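Local coordinates for protein Ara h 8 allergen isoform (Arachis hypogaea, PDB 6V8M) that belongs to the Bet v 1 (PR-10) family of plant defence proteins, is a peanut allergen, and binds 8-anilino-1-naphthalene sulfonate at several sites, at residues 62-74 and 81-93. Numbering follows the deposited sequence.
With 2AN (8-anilino-1-naphthalene sulfonate), chain E; 2AN (8-anilino-1-naphthalene sulfonate), chain F; 2AN (8-anilino-1-naphthalene sulfonate), chain G; SO4 (sulfate ion), chain I.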
loop_
_atom_site.group_PDB
_atom_site.type_symbol
_atom_site.label_atom_id
_atom_site.label_comp_id
_atom_site.label_asym_id
_atom_site.label_seq_id
_atom_site.Cartn_x
_atom_site.Cartn_y
_atom_site.Cartn_z
ATOM N N GLY A 62 8.243 -16.359 -13.734
ATOM C CA GLY A 62 9.657 -16.280 -13.318
ATOM C C GLY A 62 10.294 -14.906 -13.521
ATOM O O GLY A 62 11.509 -14.803 -13.235
ATOM N N LYS A 63 9.555 -13.887 -13.989
ATOM C CA LYS A 63 10.135 -12.546 -14.281
ATOM C C LYS A 63 10.127 -11.714 -12.991
ATOM O O LYS A 63 9.042 -11.504 -12.409
ATOM C CB LYS A 63 9.385 -11.839 -15.414
ATOM N N THR A 64 11.312 -11.261 -12.570
ATOM C CA THR A 64 11.516 -10.318 -11.438
ATOM C C THR A 64 11.342 -8.889 -11.955
ATOM O O THR A 64 11.878 -8.581 -13.015
ATOM C CB THR A 64 12.889 -10.552 -10.805
ATOM O OG1 THR A 64 12.913 -11.934 -10.433
ATOM C CG2 THR A 64 13.163 -9.689 -9.597
ATOM N N SER A 65 10.603 -8.049 -11.237
ATOM C CA SER A 65 10.510 -6.608 -11.548
ATOM C C SER A 65 10.372 -5.839 -10.243
ATOM O O SER A 65 10.309 -6.479 -9.191
ATOM C CB SER A 65 9.405 -6.327 -12.546
ATOM O OG SER A 65 8.134 -6.639 -12.017
ATOM N N TYR A 66 10.431 -4.515 -10.306
ATOM C CA TYR A 66 10.347 -3.693 -9.077
ATOM C C TYR A 66 9.547 -2.440 -9.340
ATOM O O TYR A 66 9.398 -1.990 -10.474
ATOM C CB TYR A 66 11.748 -3.388 -8.540
ATOM C CG TYR A 66 12.563 -2.521 -9.475
ATOM C CD1 TYR A 66 12.503 -1.150 -9.388
ATOM C CD2 TYR A 66 13.355 -3.065 -10.477
ATOM C CE1 TYR A 66 13.198 -0.321 -10.250
ATOM C CE2 TYR A 66 14.065 -2.251 -11.354
ATOM C CZ TYR A 66 13.992 -0.873 -11.234
ATOM O OH TYR A 66 14.651 -0.035 -12.087
ATOM N N VAL A 67 9.056 -1.869 -8.246
ATOM C CA VAL A 67 8.461 -0.516 -8.214
ATOM C C VAL A 67 9.080 0.234 -7.035
ATOM O O VAL A 67 9.670 -0.408 -6.153
ATOM C CB VAL A 67 6.926 -0.542 -8.127
ATOM C CG1 VAL A 67 6.313 -1.365 -9.245
ATOM C CG2 VAL A 67 6.480 -1.053 -6.769
ATOM N N LEU A 68 8.934 1.552 -7.029
ATOM C CA LEU A 68 9.445 2.408 -5.945
ATOM C C LEU A 68 8.258 2.947 -5.160
ATOM O O LEU A 68 7.197 3.235 -5.757
ATOM C CB LEU A 68 10.325 3.533 -6.502
ATOM C CG LEU A 68 11.571 3.107 -7.302
ATOM C CD1 LEU A 68 12.362 4.344 -7.676
ATOM C CD2 LEU A 68 12.454 2.143 -6.527
ATOM N N HIS A 69 8.416 3.022 -3.847
ATOM C CA HIS A 69 7.428 3.645 -2.941
ATOM C C HIS A 69 8.069 4.852 -2.277
ATOM O O HIS A 69 9.234 4.752 -1.887
ATOM C CB HIS A 69 7.021 2.705 -1.807
ATOM C CG HIS A 69 6.137 1.586 -2.163
ATOM N ND1 HIS A 69 5.255 1.055 -1.253
ATOM C CD2 HIS A 69 6.063 0.827 -3.283
ATOM C CE1 HIS A 69 4.663 0.013 -1.802
ATOM N NE2 HIS A 69 5.120 -0.126 -3.047
ATOM N N LYS A 70 7.316 5.921 -2.073
ATOM C CA LYS A 70 7.784 7.038 -1.231
ATOM C C LYS A 70 6.778 7.277 -0.101
ATOM O O LYS A 70 5.584 7.346 -0.382
ATOM C CB LYS A 70 7.927 8.294 -2.080
ATOM C CG LYS A 70 8.475 9.506 -1.340
ATOM C CD LYS A 70 8.246 10.775 -2.107
ATOM C CE LYS A 70 8.998 11.970 -1.566
ATOM N NZ LYS A 70 8.449 13.227 -2.137
ATOM N N ILE A 71 7.246 7.408 1.130
ATOM C CA ILE A 71 6.382 7.782 2.282
ATOM C C ILE A 71 6.080 9.275 2.185
ATOM O O ILE A 71 7.018 10.107 2.252
ATOM C CB ILE A 71 7.017 7.432 3.644
ATOM C CG1 ILE A 71 7.393 5.959 3.690
ATOM C CG2 ILE A 71 6.068 7.806 4.768
ATOM C CD1 ILE A 71 7.917 5.487 5.021
ATOM N N ASP A 72 4.800 9.610 2.068
ATOM C CA ASP A 72 4.347 11.026 2.043
ATOM C C ASP A 72 4.029 11.498 3.470
ATOM O O ASP A 72 4.400 12.656 3.841
ATOM C CB ASP A 72 3.161 11.210 1.092
ATOM C CG ASP A 72 3.434 10.778 -0.341
ATOM O OD1 ASP A 72 4.447 11.238 -0.918
ATOM O OD2 ASP A 72 2.626 10.006 -0.886
ATOM N N ALA A 73 3.426 10.653 4.287
ATOM C CA ALA A 73 3.116 10.998 5.686
ATOM C C ALA A 73 3.009 9.720 6.491
ATOM O O ALA A 73 2.524 8.710 5.951
ATOM C CB ALA A 73 1.840 11.816 5.783
ATOM N N ILE A 74 3.443 9.770 7.743
ATOM C CA ILE A 74 3.277 8.608 8.648
ATOM C C ILE A 74 3.133 9.133 10.075
ATOM O O ILE A 74 3.942 9.997 10.474
ATOM C CB ILE A 74 4.422 7.596 8.479
ATOM C CG1 ILE A 74 4.212 6.383 9.384
ATOM C CG2 ILE A 74 5.799 8.224 8.695
ATOM C CD1 ILE A 74 5.184 5.252 9.100
ATOM N N TYR A 81 -1.027 6.650 7.235
ATOM C CA TYR A 81 0.063 6.231 6.324
ATOM C C TYR A 81 -0.321 6.619 4.903
ATOM O O TYR A 81 -1.245 6.037 4.355
ATOM C CB TYR A 81 0.374 4.743 6.467
ATOM C CG TYR A 81 1.583 4.326 5.661
ATOM C CD1 TYR A 81 2.800 4.949 5.833
ATOM C CD2 TYR A 81 1.533 3.257 4.788
ATOM C CE1 TYR A 81 3.922 4.591 5.093
ATOM C CE2 TYR A 81 2.639 2.907 4.012
ATOM C CZ TYR A 81 3.842 3.575 4.161
ATOM O OH TYR A 81 4.941 3.199 3.422
ATOM N N ASP A 82 0.425 7.572 4.355
ATOM C CA ASP A 82 0.226 8.094 2.988
ATOM C C ASP A 82 1.509 7.802 2.230
ATOM O O ASP A 82 2.578 8.117 2.764
ATOM C CB ASP A 82 -0.110 9.589 2.995
ATOM C CG ASP A 82 -1.347 9.974 3.802
ATOM O OD1 ASP A 82 -2.148 9.070 4.193
ATOM O OD2 ASP A 82 -1.471 11.209 4.102
ATOM N N TYR A 83 1.395 7.237 1.037
ATOM C CA TYR A 83 2.560 6.775 0.245
ATOM C C TYR A 83 2.205 6.855 -1.221
ATOM O O TYR A 83 1.004 6.765 -1.612
ATOM C CB TYR A 83 2.986 5.363 0.648
ATOM C CG TYR A 83 1.881 4.345 0.516
ATOM C CD1 TYR A 83 0.950 4.175 1.520
ATOM C CD2 TYR A 83 1.844 3.478 -0.552
ATOM C CE1 TYR A 83 -0.057 3.222 1.413
ATOM C CE2 TYR A 83 0.853 2.513 -0.665
ATOM C CZ TYR A 83 -0.112 2.388 0.317
ATOM O OH TYR A 83 -1.107 1.436 0.255
ATOM N N THR A 84 3.245 6.922 -2.032
ATOM C CA THR A 84 3.105 7.021 -3.492
ATOM C C THR A 84 3.890 5.882 -4.118
ATOM O O THR A 84 5.064 5.704 -3.726
ATOM C CB THR A 84 3.522 8.382 -4.023
ATOM O OG1 THR A 84 2.654 9.380 -3.511
ATOM C CG2 THR A 84 3.441 8.434 -5.521
ATOM N N ILE A 85 3.259 5.157 -5.023
ATOM C CA ILE A 85 3.976 4.133 -5.851
ATOM C C ILE A 85 4.268 4.778 -7.201
ATOM O O ILE A 85 3.360 5.317 -7.830
ATOM C CB ILE A 85 3.146 2.838 -5.953
ATOM C CG1 ILE A 85 2.784 2.314 -4.561
ATOM C CG2 ILE A 85 3.882 1.809 -6.798
ATOM C CD1 ILE A 85 1.962 1.065 -4.583
ATOM N N SER A 86 5.506 4.675 -7.676
ATOM C CA SER A 86 5.910 5.277 -8.968
ATOM C C SER A 86 7.169 4.591 -9.468
ATOM O O SER A 86 7.989 4.170 -8.617
ATOM C CB SER A 86 6.159 6.731 -8.789
ATOM O OG SER A 86 6.348 7.349 -10.054
ATOM N N GLY A 87 7.309 4.478 -10.782
ATOM C CA GLY A 87 8.576 4.037 -11.374
ATOM C C GLY A 87 8.805 2.565 -11.197
ATOM O O GLY A 87 8.170 1.932 -10.301
ATOM N N GLY A 88 9.777 2.088 -11.957
ATOM C CA GLY A 88 10.327 0.741 -11.872
ATOM C C GLY A 88 9.795 -0.081 -13.016
ATOM O O GLY A 88 8.855 0.352 -13.685
ATOM N N THR A 89 10.408 -1.227 -13.248
ATOM C CA THR A 89 10.087 -2.175 -14.344
ATOM C C THR A 89 8.731 -2.863 -14.119
ATOM O O THR A 89 8.123 -3.301 -15.141
ATOM C CB THR A 89 11.223 -3.188 -14.445
ATOM O OG1 THR A 89 11.508 -3.737 -13.152
ATOM C CG2 THR A 89 12.497 -2.570 -14.973
ATOM N N GLY A 90 8.261 -2.926 -12.867
ATOM C CA GLY A 90 7.039 -3.634 -12.446
ATOM C C GLY A 90 5.798 -2.787 -12.619
ATOM O O GLY A 90 4.696 -3.335 -12.522
ATOM N N PHE A 91 5.973 -1.488 -12.852
ATOM C CA PHE A 91 4.865 -0.499 -12.766
ATOM C C PHE A 91 4.163 -0.379 -14.120
ATOM O O PHE A 91 4.852 -0.357 -15.170
ATOM C CB PHE A 91 5.409 0.847 -12.282
ATOM C CG PHE A 91 4.353 1.730 -11.658
ATOM C CD1 PHE A 91 3.472 1.236 -10.701
ATOM C CD2 PHE A 91 4.251 3.054 -12.028
ATOM C CE1 PHE A 91 2.530 2.066 -10.097
ATOM C CE2 PHE A 91 3.285 3.869 -11.456
ATOM C CZ PHE A 91 2.428 3.373 -10.492
ATOM N N GLN A 92 2.817 -0.307 -14.112
ATOM C CA GLN A 92 2.025 -0.208 -15.368
ATOM C C GLN A 92 2.592 0.953 -16.204
ATOM O O GLN A 92 2.825 2.043 -15.640
ATOM C CB GLN A 92 0.533 -0.044 -15.065
ATOM C CG GLN A 92 -0.190 -1.339 -14.697
ATOM C CD GLN A 92 -0.170 -1.640 -13.212
ATOM O OE1 GLN A 92 0.611 -1.078 -12.441
ATOM N NE2 GLN A 92 -1.045 -2.533 -12.782
ATOM N N GLU A 93 2.809 0.729 -17.497
ATOM C CA GLU A 93 3.318 1.744 -18.468
ATOM C C GLU A 93 2.400 2.984 -18.462
ATOM O O GLU A 93 2.913 4.114 -18.520
ATOM C CB GLU A 93 3.319 1.199 -19.900
HETATM C C1 2AN E . 2.821 -2.937 -7.018
HETATM C C2 2AN E . 2.504 -2.661 -8.319
HETATM C C3 2AN E . 1.313 -2.017 -8.658
HETATM C C4 2AN E . 0.402 -1.758 -7.693
HETATM C C5 2AN E . 0.672 -2.025 -6.332
HETATM C C6 2AN E . -0.288 -1.699 -5.348
HETATM C C7 2AN E . -0.071 -1.944 -4.055
HETATM C C8 2AN E . 1.150 -2.479 -3.628
HETATM N N 2AN E . 3.976 -3.672 -6.708
HETATM S S 2AN E . 3.642 -3.324 -3.806
HETATM C C9 2AN E . 2.098 -2.861 -4.534
HETATM C C10 2AN E . 1.905 -2.630 -5.945
HETATM C C11 2AN E . 4.809 -4.397 -7.586
HETATM C C12 2AN E . 6.134 -4.541 -7.190
HETATM C C13 2AN E . 7.038 -5.185 -8.019
HETATM C C14 2AN E . 6.632 -5.704 -9.227
HETATM C C15 2AN E . 5.320 -5.572 -9.624
HETATM C C16 2AN E . 4.407 -4.921 -8.811
HETATM O O1 2AN E . 4.641 -2.553 -4.485
HETATM O O2 2AN E . 3.556 -3.106 -2.391
HETATM O O3 2AN E . 3.919 -4.811 -4.088
HETATM C C1 2AN F . 12.064 5.687 -12.482
HETATM C C2 2AN F . 12.973 5.693 -11.476
HETATM C C3 2AN F . 13.827 4.609 -11.252
HETATM C C4 2AN F . 13.744 3.513 -12.042
HETATM C C5 2AN F . 12.809 3.442 -13.097
HETATM C C6 2AN F . 12.746 2.276 -13.895
HETATM C C7 2AN F . 11.860 2.165 -14.901
HETATM C C8 2AN F . 10.981 3.220 -15.183
HETATM N N 2AN F . 11.225 6.825 -12.593
HETATM S S 2AN F . 9.849 5.604 -14.946
HETATM C C9 2AN F . 10.998 4.369 -14.439
HETATM C C10 2AN F . 11.925 4.538 -13.350
HETATM C C11 2AN F . 10.954 7.654 -11.466
HETATM C C12 2AN F . 11.625 8.860 -11.280
HETATM C C13 2AN F . 11.378 9.640 -10.161
HETATM C C14 2AN F . 10.475 9.229 -9.208
HETATM C C15 2AN F . 9.823 8.028 -9.368
HETATM C C16 2AN F . 10.063 7.239 -10.482
HETATM O O1 2AN F . 8.935 5.922 -13.721
HETATM O O2 2AN F . 9.053 5.031 -15.983
HETATM O O3 2AN F . 10.575 6.804 -15.224
HETATM C C1 2AN G . 18.080 0.547 -6.408
HETATM C C2 2AN G . 17.430 1.668 -6.000
HETATM C C3 2AN G . 16.558 2.360 -6.855
HETATM C C4 2AN G . 16.375 1.939 -8.132
HETATM C C5 2AN G . 17.039 0.786 -8.616
HETATM C C6 2AN G . 16.848 0.342 -9.944
HETATM C C7 2AN G . 17.483 -0.754 -10.416
HETATM C C8 2AN G . 18.337 -1.496 -9.583
HETATM N N 2AN G . 18.968 -0.141 -5.555
HETATM S S 2AN G . 19.625 -2.124 -7.326
HETATM C C9 2AN G . 18.563 -1.102 -8.292
HETATM C C10 2AN G . 17.914 0.062 -7.752
HETATM C C11 2AN G . 18.967 -0.249 -4.153
HETATM C C12 2AN G . 19.701 0.648 -3.389
HETATM C C13 2AN G . 19.721 0.531 -2.008
HETATM C C14 2AN G . 19.030 -0.482 -1.384
HETATM C C15 2AN G . 18.315 -1.384 -2.138
HETATM C C16 2AN G . 18.283 -1.279 -3.519
HETATM O O1 2AN G . 19.934 -3.384 -8.206
HETATM O O2 2AN G . 18.883 -2.603 -6.202
HETATM O O3 2AN G . 20.856 -1.428 -7.099
HETATM S S SO4 I . 1.919 -2.687 -18.764
HETATM O O1 SO4 I . 1.515 -3.064 -20.092
HETATM O O2 SO4 I . 0.840 -1.994 -18.108
HETATM O O3 SO4 I . 2.254 -3.869 -18.013
HETATM O O4 SO4 I . 3.066 -1.825 -18.839
HETATM O O HOH W 1 4.867 1.691 1.277
#
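K70 and T84 form the regular centre of an antiparallel pairing between 64-74 and 81-86: K70 N to T84 O spans 2.8 Å and T84 N to K70 O 2.9 Å, both in the carbonyl plane. Between I71 and A73 the register slips by one residue in a classic beta bulge: D72 and A73 both face D82, and their amides reach its carbonyl oxygen from the same face of its plane. D72 directs its side chain toward the partner strand, CG beside its own backbone N (chi1 -57°), and OD2 uses the syn lone pair to accept from T84 OG1 (2.7 Å). Threonine suits this place because its hydroxyl can donate to the carboxylate while also bonding S99 OG. Beyond S86, G87 and G88 have positive phi angles that favour glycine; the ligand beside G87 and the Y66 carbonyl close to G88 also suit residues without a side chain. In the type I turn that follows, Y66 O accepts from G90 N, and T89 OG1 accepts from Y66 N (3.1 Å).

V67, H69, I71 and I85 line the ligand-bearing side. I85 CG1 lies over one face of the H69 imidazole, 3.9 Å from its centroid, a CH-pi contact. V67 packs between I85 and F91; I71 CG2 and I74 CD1 pack against CE1 and CD1 of the Y81 ring. Among polar contacts, H69 NE2 donates to sulfonate O1 of one 8-anilino-1-naphthalene sulfonate (2.9 Å), while ND1 shares a water with Y81 OH, which also bonds K54.

This hairpin lies within the strongly curved sheet of the Bet v 1 fold: strand 53-59 flanks 64-75, strand 95-107 flanks 80-86, and V24 of helix 16-25 packs on I74 and Y81.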